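Local coordinates for excinuclease ABC, subunit A. (Deinococcus radiodurans, PDB 2VF7), which probably recognises damaged DNA for excision repair, as a zinc-containing ABC ATPase of the UvrA family that binds and hydrolyses ATP, at residues Leu52-Gly55 / Thr56-Glu60; Pro378-Ser381 / Pro382-Gln386; Glu438-Leu441 / Asp442-Arg445. The protein carries 1 engineered substitution. All coordinates share one frame; numbering follows the deposited sequence. Where two conformers were deposited one is given.

Interaction 1 of 3, residues Leu52-Gly55 / Thr56-Glu60; sequences LAFG and TLYAE
Phe54 and Tyr58 lie a turn apart on helix 49-69, which follows the P-loop (Walker A) of the first nucleotide site, where it widens into a pi-type turn. The main backbone bonds span five residues instead of four, although Thr56 N also makes a weak bond to Leu52 O. Leu57 N donates to Leu52 O at 2.9 Å and Tyr58 N to Ala53 O at 3.0 Å. Ala59 N bonds Phe54 O at 3.2 Å, and Glu60 N returns to the usual step by bonding Thr56 O.

Followed outward, Tyr58 has its CB between two carbonyl oxygens of the preceding turn, 3.5 Å from Ala53 O and next to Phe54 O. With CG anti to the backbone N (chi1 166°), the ring is carried outward from the helix, its CD2 edge passing Phe54 O at 3.9 Å, in the ring plane. The same CD2 meets Phe54 CD2 at 4.4 Å, a loose touch. Outside the helix Tyr58 touches Ala94 and Ala96 of strand 94-96 and Val404 of strand 402-406, small or branched residues that let a broad ring pack closely; Phe54 also touches Ala96 and Val404.

Gly55 lies near His24 of the first ADP site, and the single methyl of Ala59 touches Pro83. Thr56, on a buried face, places CB 3.3 Å from Leu52 O and turns OG1 beside its own N, where it hydrogen-bonds Ser51 O.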
ATOM      1  N   LEU A  52      20.548 -10.002  11.559  1.00 50.32           N
ATOM      2  CA  LEU A  52      21.157  -8.655  11.597  1.00 50.09           C
ATOM      3  C   LEU A  52      20.913  -7.818  10.326  1.00 50.53           C
ATOM      4  O   LEU A  52      20.216  -6.798  10.381  1.00 50.96           O
ATOM      5  CB  LEU A  52      22.651  -8.746  11.922  1.00 50.02           C
ATOM      6  CG  LEU A  52      23.436  -7.468  12.249  1.00 49.98           C
ATOM      7  CD1 LEU A  52      22.736  -6.596  13.270  1.00 46.31           C
ATOM      8  CD2 LEU A  52      24.816  -7.842  12.731  1.00 48.29           C
ATOM      9  N   ALA A  53      21.441  -8.251   9.182  1.00 50.57           N
ATOM     10  CA  ALA A  53      21.285  -7.471   7.943  1.00 50.96           C
ATOM     11  C   ALA A  53      19.835  -7.318   7.510  1.00 51.34           C
ATOM     12  O   ALA A  53      19.431  -6.241   7.093  1.00 52.96           O
ATOM     13  CB  ALA A  53      22.153  -8.045   6.787  1.00 50.50           C
ATOM     14  N   PHE A  54      19.048  -8.386   7.597  1.00 51.41           N
ATOM     15  CA  PHE A  54      17.655  -8.331   7.149  1.00 51.03           C
ATOM     16  C   PHE A  54      16.674  -8.148   8.276  1.00 51.22           C
ATOM     17  O   PHE A  54      15.796  -7.295   8.186  1.00 52.09           O
ATOM     18  CB  PHE A  54      17.271  -9.599   6.359  1.00 50.87           C
ATOM     19  CG  PHE A  54      17.862  -9.659   4.980  1.00 50.89           C
ATOM     20  CD1 PHE A  54      19.134 -10.177   4.775  1.00 48.91           C
ATOM     21  CD2 PHE A  54      17.151  -9.189   3.879  1.00 50.88           C
ATOM     22  CE1 PHE A  54      19.681 -10.223   3.501  1.00 48.66           C
ATOM     23  CE2 PHE A  54      17.715  -9.239   2.588  1.00 48.25           C
ATOM     24  CZ  PHE A  54      18.955  -9.755   2.414  1.00 48.96           C
ATOM     25  N   GLY A  55      16.787  -8.984   9.310  1.00 51.21           N
ATOM     26  CA  GLY A  55      15.836  -9.012  10.418  1.00 51.55           C
ATOM     27  C   GLY A  55      15.818  -7.733  11.235  1.00 51.81           C
ATOM     28  O   GLY A  55      14.784  -7.363  11.828  1.00 51.91           O
ATOM     29  N   THR A  56      16.959  -7.049  11.241  1.00 51.53           N
ATOM     30  CA  THR A  56      17.157  -5.854  12.062  1.00 51.60           C
ATOM     31  C   THR A  56      17.327  -4.600  11.195  1.00 51.50           C
ATOM     32  O   THR A  56      16.501  -3.686  11.259  1.00 51.50           O
ATOM     33  CB  THR A  56      18.357  -6.051  13.019  1.00 51.40           C
ATOM     34  OG1 THR A  56      18.073  -7.138  13.903  1.00 51.89           O
ATOM     35  CG2 THR A  56      18.614  -4.815  13.848  1.00 50.66           C
ATOM     36  N   LEU A  57      18.374  -4.575  10.371  1.00 51.82           N
ATOM     37  CA  LEU A  57      18.741  -3.348   9.626  1.00 52.02           C
ATOM     38  C   LEU A  57      17.739  -3.003   8.539  1.00 52.89           C
ATOM     39  O   LEU A  57      17.114  -1.941   8.591  1.00 53.21           O
ATOM     40  CB  LEU A  57      20.182  -3.419   9.087  1.00 51.02           C
ATOM     41  CG  LEU A  57      21.301  -3.116  10.094  1.00 49.78           C
ATOM     42  CD1 LEU A  57      22.655  -3.616   9.633  1.00 47.76           C
ATOM     43  CD2 LEU A  57      21.404  -1.636  10.334  1.00 48.82           C
ATOM     44  N   TYR A  58      17.564  -3.898   7.569  1.00 53.56           N
ATOM     45  CA  TYR A  58      16.564  -3.692   6.527  1.00 54.58           C
ATOM     46  C   TYR A  58      15.176  -3.438   7.115  1.00 54.77           C
ATOM     47  O   TYR A  58      14.519  -2.450   6.776  1.00 55.43           O
ATOM     48  CB  TYR A  58      16.562  -4.874   5.532  1.00 55.35           C
ATOM     49  CG  TYR A  58      15.362  -4.925   4.614  1.00 56.35           C
ATOM     50  CD1 TYR A  58      15.235  -4.034   3.542  1.00 55.96           C
ATOM     51  CD2 TYR A  58      14.352  -5.877   4.806  1.00 57.47           C
ATOM     52  CE1 TYR A  58      14.130  -4.078   2.699  1.00 55.79           C
ATOM     53  CE2 TYR A  58      13.226  -5.928   3.962  1.00 56.22           C
ATOM     54  CZ  TYR A  58      13.134  -5.018   2.911  1.00 56.80           C
ATOM     55  OH  TYR A  58      12.043  -5.055   2.064  1.00 58.05           O
ATOM     56  N   ALA A  59      14.753  -4.303   8.031  1.00 54.96           N
ATOM     57  CA  ALA A  59      13.410  -4.244   8.602  1.00 54.84           C
ATOM     58  C   ALA A  59      13.069  -2.957   9.370  1.00 55.00           C
ATOM     59  O   ALA A  59      11.958  -2.426   9.231  1.00 55.20           O
ATOM     60  CB  ALA A  59      13.146  -5.466   9.457  1.00 54.59           C
ATOM     61  N   GLU A  60      13.989  -2.463  10.188  1.00 55.09           N
ATOM     62  CA  GLU A  60      13.770  -1.176  10.871  1.00 56.03           C
ATOM     63  C   GLU A  60      13.766  -0.002   9.871  1.00 56.11           C
ATOM     64  O   GLU A  60      12.906   0.864   9.927  1.00 56.67           O
ATOM     65  CB  GLU A  60      14.799  -0.987  11.997  1.00 56.18           C
ATOM     66  CG  GLU A  60      14.698   0.313  12.814  1.00 57.40           C
ATOM     67  CD  GLU A  60      13.506   0.358  13.766  1.00 59.25           C
ATOM     68  OE1 GLU A  60      12.792  -0.663  13.899  1.00 58.98           O
ATOM     69  OE2 GLU A  60      13.277   1.433  14.367  1.00 58.61           O
TER

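Interaction 2 of 3, residues Pro378-Ser381 / Pro382-Gln386; sequences PTLS and PGELQ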
ATOM      1  N   PRO A 378       9.754 -17.437 -12.051  1.00 53.53           N
ATOM      2  CA  PRO A 378       9.873 -18.570 -11.139  1.00 53.69           C
ATOM      3  C   PRO A 378      10.692 -19.749 -11.700  1.00 53.90           C
ATOM      4  O   PRO A 378      11.009 -20.689 -10.959  1.00 54.39           O
ATOM      5  CB  PRO A 378       8.409 -18.991 -10.909  1.00 53.78           C
ATOM      6  CG  PRO A 378       7.574 -17.926 -11.545  1.00 53.38           C
ATOM      7  CD  PRO A 378       8.403 -17.370 -12.630  1.00 53.55           C
ATOM      8  N   THR A 379      11.031 -19.710 -12.989  1.00 53.58           N
ATOM      9  CA  THR A 379      11.888 -20.738 -13.564  1.00 52.95           C
ATOM     10  C   THR A 379      13.368 -20.372 -13.401  1.00 53.03           C
ATOM     11  O   THR A 379      14.255 -21.110 -13.843  1.00 52.42           O
ATOM     12  CB  THR A 379      11.552 -21.012 -15.045  1.00 53.18           C
ATOM     13  OG1 THR A 379      12.000 -19.922 -15.864  1.00 53.63           O
ATOM     14  CG2 THR A 379      10.062 -21.229 -15.232  1.00 52.01           C
ATOM     15  N   LEU A 380      13.615 -19.240 -12.739  1.00 53.21           N
ATOM     16  CA  LEU A 380      14.954 -18.696 -12.508  1.00 53.76           C
ATOM     17  C   LEU A 380      15.504 -19.038 -11.113  1.00 54.61           C
ATOM     18  O   LEU A 380      14.769 -18.986 -10.116  1.00 55.45           O
ATOM     19  CB  LEU A 380      14.900 -17.174 -12.671  1.00 53.60           C
ATOM     20  CG  LEU A 380      15.416 -16.386 -13.883  1.00 52.40           C
ATOM     21  CD1 LEU A 380      15.469 -17.189 -15.124  1.00 52.72           C
ATOM     22  CD2 LEU A 380      14.550 -15.168 -14.085  1.00 51.70           C
ATOM     23  N   SER A 381      16.794 -19.350 -11.034  1.00 55.13           N
ATOM     24  CA  SER A 381      17.448 -19.635  -9.761  1.00 55.79           C
ATOM     25  C   SER A 381      17.527 -18.368  -8.883  1.00 56.87           C
ATOM     26  O   SER A 381      17.501 -17.246  -9.399  1.00 56.88           O
ATOM     27  CB  SER A 381      18.839 -20.217 -10.012  1.00 55.58           C
ATOM     28  OG  SER A 381      19.762 -19.231 -10.466  1.00 56.26           O
ATOM     29  N   PRO A 382      17.605 -18.532  -7.545  1.00 57.63           N
ATOM     30  CA  PRO A 382      17.711 -17.339  -6.667  1.00 57.67           C
ATOM     31  C   PRO A 382      18.836 -16.366  -7.043  1.00 58.22           C
ATOM     32  O   PRO A 382      18.695 -15.156  -6.843  1.00 58.86           O
ATOM     33  CB  PRO A 382      17.987 -17.948  -5.291  1.00 57.84           C
ATOM     34  CG  PRO A 382      17.359 -19.294  -5.353  1.00 57.63           C
ATOM     35  CD  PRO A 382      17.570 -19.783  -6.766  1.00 57.25           C
ATOM     36  N   GLY A 383      19.932 -16.886  -7.590  1.00 58.32           N
ATOM     37  CA  GLY A 383      21.087 -16.075  -7.935  1.00 58.12           C
ATOM     38  C   GLY A 383      20.924 -15.415  -9.289  1.00 58.52           C
ATOM     39  O   GLY A 383      21.524 -14.364  -9.557  1.00 59.13           O
ATOM     40  N   GLU A 384      20.120 -16.029 -10.151  1.00 58.14           N
ATOM     41  CA  GLU A 384      19.796 -15.434 -11.435  1.00 57.72           C
ATOM     42  C   GLU A 384      18.944 -14.167 -11.279  1.00 57.88           C
ATOM     43  O   GLU A 384      19.336 -13.112 -11.788  1.00 57.00           O
ATOM     44  CB  GLU A 384      19.147 -16.450 -12.377  1.00 57.51           C
ATOM     45  CG  GLU A 384      20.169 -17.142 -13.315  1.00 57.37           C
ATOM     46  CD  GLU A 384      19.610 -18.357 -14.076  1.00 56.93           C
ATOM     47  OE1 GLU A 384      18.513 -18.841 -13.736  1.00 54.64           O
ATOM     48  OE2 GLU A 384      20.289 -18.847 -15.011  1.00 57.97           O
ATOM     49  N   LEU A 385      17.823 -14.258 -10.559  1.00 57.95           N
ATOM     50  CA  LEU A 385      16.939 -13.092 -10.422  1.00 59.09           C
ATOM     51  C   LEU A 385      17.452 -11.986  -9.531  1.00 58.95           C
ATOM     52  O   LEU A 385      17.033 -10.848  -9.674  1.00 59.43           O
ATOM     53  CB  LEU A 385      15.485 -13.439 -10.078  1.00 59.31           C
ATOM     54  CG  LEU A 385      15.012 -14.433  -9.031  1.00 60.23           C
ATOM     55  CD1 LEU A 385      15.503 -14.115  -7.625  1.00 64.72           C
ATOM     56  CD2 LEU A 385      13.502 -14.414  -9.048  1.00 59.64           C
ATOM     57  N   GLN A 386      18.368 -12.309  -8.628  1.00 59.11           N
ATOM     58  CA  GLN A 386      18.954 -11.294  -7.770  1.00 59.05           C
ATOM     59  C   GLN A 386      19.974 -10.511  -8.561  1.00 58.83           C
ATOM     60  O   GLN A 386      20.219  -9.358  -8.247  1.00 59.14           O
ATOM     61  CB  GLN A 386      19.585 -11.901  -6.513  1.00 58.95           C
ATOM     62  CG  GLN A 386      19.864 -10.872  -5.416  1.00 59.22           C
ATOM     63  CD  GLN A 386      20.443 -11.471  -4.166  1.00 59.35           C
ATOM     64  OE1 GLN A 386      20.675 -10.771  -3.199  1.00 60.76           O
ATOM     65  NE2 GLN A 386      20.670 -12.778  -4.170  1.00 60.73           N
TER
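The ABC signature motif, LSPGE here in place of the common LSGGQ, spans Leu380 to Glu384 and opens helix 382-393 with a capping box between Ser381 and Glu384. Ser381 is the N-cap: its OG accepts from Glu384 N at 3.2 Å, and in return Ser381 N donates to Glu384 OE1, also at 3.2 Å and nearly straight (164°). That oxygen is approached on its anti side, 23° out of the carboxylate plane. OG is brought over the first turn by its chi1 of 73°, between the backbone N and the carbonyl carbon. Ser381 O starts the helical pattern by accepting from Leu385 N at 3.2 Å. Pro382 suits a first-turn position whose nitrogen needs no acceptor.

Glu384 reaches back with its chain extended beyond CG, and Leu380 crosses it at about a right angle, CD1 lying 3.7 Å from Glu384 OE1. Glu384 OE2 is hydrogen-bonded to the hydroxyl of Tyr370, which binds ADP at the second nucleotide site, so one side chain links cap and pocket. With only a methyl at Glu384, as an alanine here would give, Ser381 N would probably lose its acceptor and the Tyr370 hydroxyl its partner, halving the capping box.

Leu380 packs on Leu371 and Arg375 in the preceding loop, while Gln386, one turn into the helix, uses OE1 to accept from Asp406 N at the end of strand 402-406.

Interaction 3 of 3, residues Glu438-Leu441 / Asp442-Arg445; sequences EHDL and DVIR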
ATOM      1  N   GLU A 438      27.392 -12.812   2.627  1.00 54.08           N
ATOM      2  CA  GLU A 438      28.157 -13.582   1.669  1.00 55.36           C
ATOM      3  C   GLU A 438      29.024 -14.634   2.364  1.00 55.68           C
ATOM      4  O   GLU A 438      29.475 -14.447   3.507  1.00 55.87           O
ATOM      5  CB  GLU A 438      29.032 -12.637   0.822  1.00 55.27           C
ATOM      6  CG  GLU A 438      29.715 -13.281  -0.366  1.00 57.18           C
ATOM      7  CD  GLU A 438      28.751 -13.977  -1.324  1.00 59.58           C
ATOM      8  OE1 GLU A 438      28.178 -13.281  -2.196  1.00 61.39           O
ATOM      9  OE2 GLU A 438      28.583 -15.222  -1.230  1.00 59.97           O
ATOM     10  N   HIS A 439      29.244 -15.742   1.657  1.00 56.06           N
ATOM     11  CA  HIS A 439      30.200 -16.774   2.067  1.00 56.26           C
ATOM     12  C   HIS A 439      31.434 -16.837   1.171  1.00 56.74           C
ATOM     13  O   HIS A 439      32.480 -17.327   1.591  1.00 56.59           O
ATOM     14  CB  HIS A 439      29.511 -18.133   2.122  1.00 55.74           C
ATOM     15  CG  HIS A 439      28.537 -18.247   3.244  1.00 54.90           C
ATOM     16  ND1 HIS A 439      27.175 -18.273   3.044  1.00 55.28           N
ATOM     17  CD2 HIS A 439      28.726 -18.303   4.584  1.00 53.75           C
ATOM     18  CE1 HIS A 439      26.566 -18.372   4.212  1.00 55.76           C
ATOM     19  NE2 HIS A 439      27.484 -18.379   5.164  1.00 54.70           N
ATOM     20  N   ASP A 440      31.301 -16.347  -0.059  1.00 57.60           N
ATOM     21  CA  ASP A 440      32.405 -16.331  -1.030  1.00 58.40           C
ATOM     22  C   ASP A 440      33.595 -15.553  -0.495  1.00 58.39           C
ATOM     23  O   ASP A 440      33.482 -14.366  -0.201  1.00 58.94           O
ATOM     24  CB  ASP A 440      31.945 -15.704  -2.345  1.00 58.80           C
ATOM     25  CG  ASP A 440      32.810 -16.105  -3.523  1.00 60.73           C
ATOM     26  OD1 ASP A 440      34.043 -16.155  -3.382  1.00 63.07           O
ATOM     27  OD2 ASP A 440      32.261 -16.377  -4.611  1.00 63.64           O
ATOM     28  N   LEU A 441      34.733 -16.232  -0.375  1.00 58.65           N
ATOM     29  CA  LEU A 441      35.962 -15.639   0.144  1.00 58.41           C
ATOM     30  C   LEU A 441      36.554 -14.591  -0.802  1.00 58.33           C
ATOM     31  O   LEU A 441      37.242 -13.674  -0.371  1.00 58.07           O
ATOM     32  CB  LEU A 441      36.993 -16.737   0.429  1.00 58.47           C
ATOM     33  CG  LEU A 441      36.698 -17.762   1.534  1.00 58.29           C
ATOM     34  CD1 LEU A 441      37.812 -18.806   1.566  1.00 57.32           C
ATOM     35  CD2 LEU A 441      36.512 -17.119   2.911  1.00 55.91           C
ATOM     36  N   ASP A 442      36.287 -14.747  -2.092  1.00 58.55           N
ATOM     37  CA  ASP A 442      36.673 -13.766  -3.107  1.00 58.98           C
ATOM     38  C   ASP A 442      35.970 -12.412  -2.958  1.00 59.21           C
ATOM     39  O   ASP A 442      36.568 -11.383  -3.277  1.00 59.74           O
ATOM     40  CB  ASP A 442      36.420 -14.321  -4.507  1.00 59.07           C
ATOM     41  CG  ASP A 442      37.654 -14.945  -5.108  0.50 59.50           C
ATOM     42  OD1 ASP A 442      38.554 -14.177  -5.511  0.50 59.97           O
ATOM     43  OD2 ASP A 442      37.719 -16.193  -5.178  0.50 59.58           O
ATOM     44  N   VAL A 443      34.712 -12.420  -2.500  1.00 58.68           N
ATOM     45  CA  VAL A 443      33.965 -11.190  -2.240  1.00 58.65           C
ATOM     46  C   VAL A 443      34.345 -10.598  -0.882  1.00 59.15           C
ATOM     47  O   VAL A 443      34.735  -9.429  -0.802  1.00 59.99           O
ATOM     48  CB  VAL A 443      32.430 -11.385  -2.311  1.00 58.91           C
ATOM     49  CG1 VAL A 443      31.699 -10.070  -1.919  1.00 57.98           C
ATOM     50  CG2 VAL A 443      31.987 -11.888  -3.706  1.00 56.98           C
ATOM     51  N   ILE A 444      34.234 -11.402   0.177  1.00 58.89           N
ATOM     52  CA  ILE A 444      34.715 -11.018   1.507  1.00 58.53           C
ATOM     53  C   ILE A 444      36.059 -10.272   1.444  1.00 58.58           C
ATOM     54  O   ILE A 444      36.204  -9.211   2.039  1.00 59.01           O
ATOM     55  CB  ILE A 444      34.803 -12.249   2.445  1.00 58.27           C
ATOM     56  CG1 ILE A 444      33.426 -12.898   2.585  1.00 58.56           C
ATOM     57  CG2 ILE A 444      35.316 -11.848   3.819  1.00 57.59           C
ATOM     58  CD1 ILE A 444      33.456 -14.304   3.144  1.00 58.92           C
ATOM     59  N   ARG A 445      37.020 -10.815   0.699  1.00 58.85           N
ATOM     60  CA  ARG A 445      38.360 -10.221   0.530  1.00 59.06           C
ATOM     61  C   ARG A 445      38.366  -8.808  -0.099  1.00 58.56           C
ATOM     62  O   ARG A 445      39.278  -8.026   0.134  1.00 58.72           O
ATOM     63  CB  ARG A 445      39.225 -11.163  -0.304  1.00 58.68           C
ATOM     64  CG  ARG A 445      40.715 -11.157   0.001  1.00 59.92           C
ATOM     65  CD  ARG A 445      41.431 -12.339  -0.704  1.00 60.69           C
ATOM     66  NE  ARG A 445      41.673 -13.485   0.184  1.00 62.74           N
ATOM     67  CZ  ARG A 445      41.227 -14.726  -0.015  1.00 63.26           C
ATOM     68  NH1 ARG A 445      40.515 -15.039  -1.097  1.00 62.20           N
ATOM     69  NH2 ARG A 445      41.520 -15.671   0.875  1.00 64.23           N
TER
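Asp440 OD1 accepts from Asp442 N at 2.9 Å, the capping bond of an N-cap aspartate, whose short side chain can fold over the start of helix 441-444. The amide reaches OD1 on its anti side and somewhat out of the carboxylate plane. Asp440 O accepts from Ile444 N at 3.1 Å and Leu441 O from Arg445 N, the first helical bonds.

Just upstream, Glu438 is bent at chi2 (56°), curling its carboxylate back to its own loop. OE2 is gripped by two amides arriving from opposite faces of its plane, His439 N at 3.0 Å and Asp440 N at 3.2 Å, while OE1 hydrogen-bonds Ser409 OG. A glutamate suits the place because its bent chain brings one carboxylate to two amides and a hydroxyl.

The turn is the switch (H-loop) region of an ABC ATPase, after strand 433-437, with His439 as its histidine. The imidazole makes weak hydrogen bonds through NE2 with Lys49 NZ and through ND1 with Glu407 OE1, beside the first nucleotide site.

Farther out, Glu438 CG meets Val443 CB at 3.8 Å, the two side chains crossing at about a right angle, and Val443 continues onto Leu420 of helix 417-428. Ile444 CD1 reaches the loop backbone, 3.5 Å from His439 O, and the same methyl touches Leu441 CD2 at 4.2 Å. Leu441 and Ile444 both touch Leu485 of helix 480-487.

Overall arrangement
The three contacts follow one another along the chain, interaction 1 first and interaction 3 last, with centres 20 to 22 Å apart and no direct touch. Interactions 1 and 3 both pack on one mixed sheet and lie beside the first ADP site: helix 49-69 leaves the P-loop after strand 38-42, and the turn at 438-441 follows the adjacent strand 433-437. Interaction 2 instead faces the second ADP site, whose P-loop belongs to the other half of the chain. Strand 402-406 joins interactions 1 and 2, since Phe54 touches Asp406 and Gln386 accepts from its amide. As in other ABC ATPases, this arrangement could couple events at the two nucleotide sites.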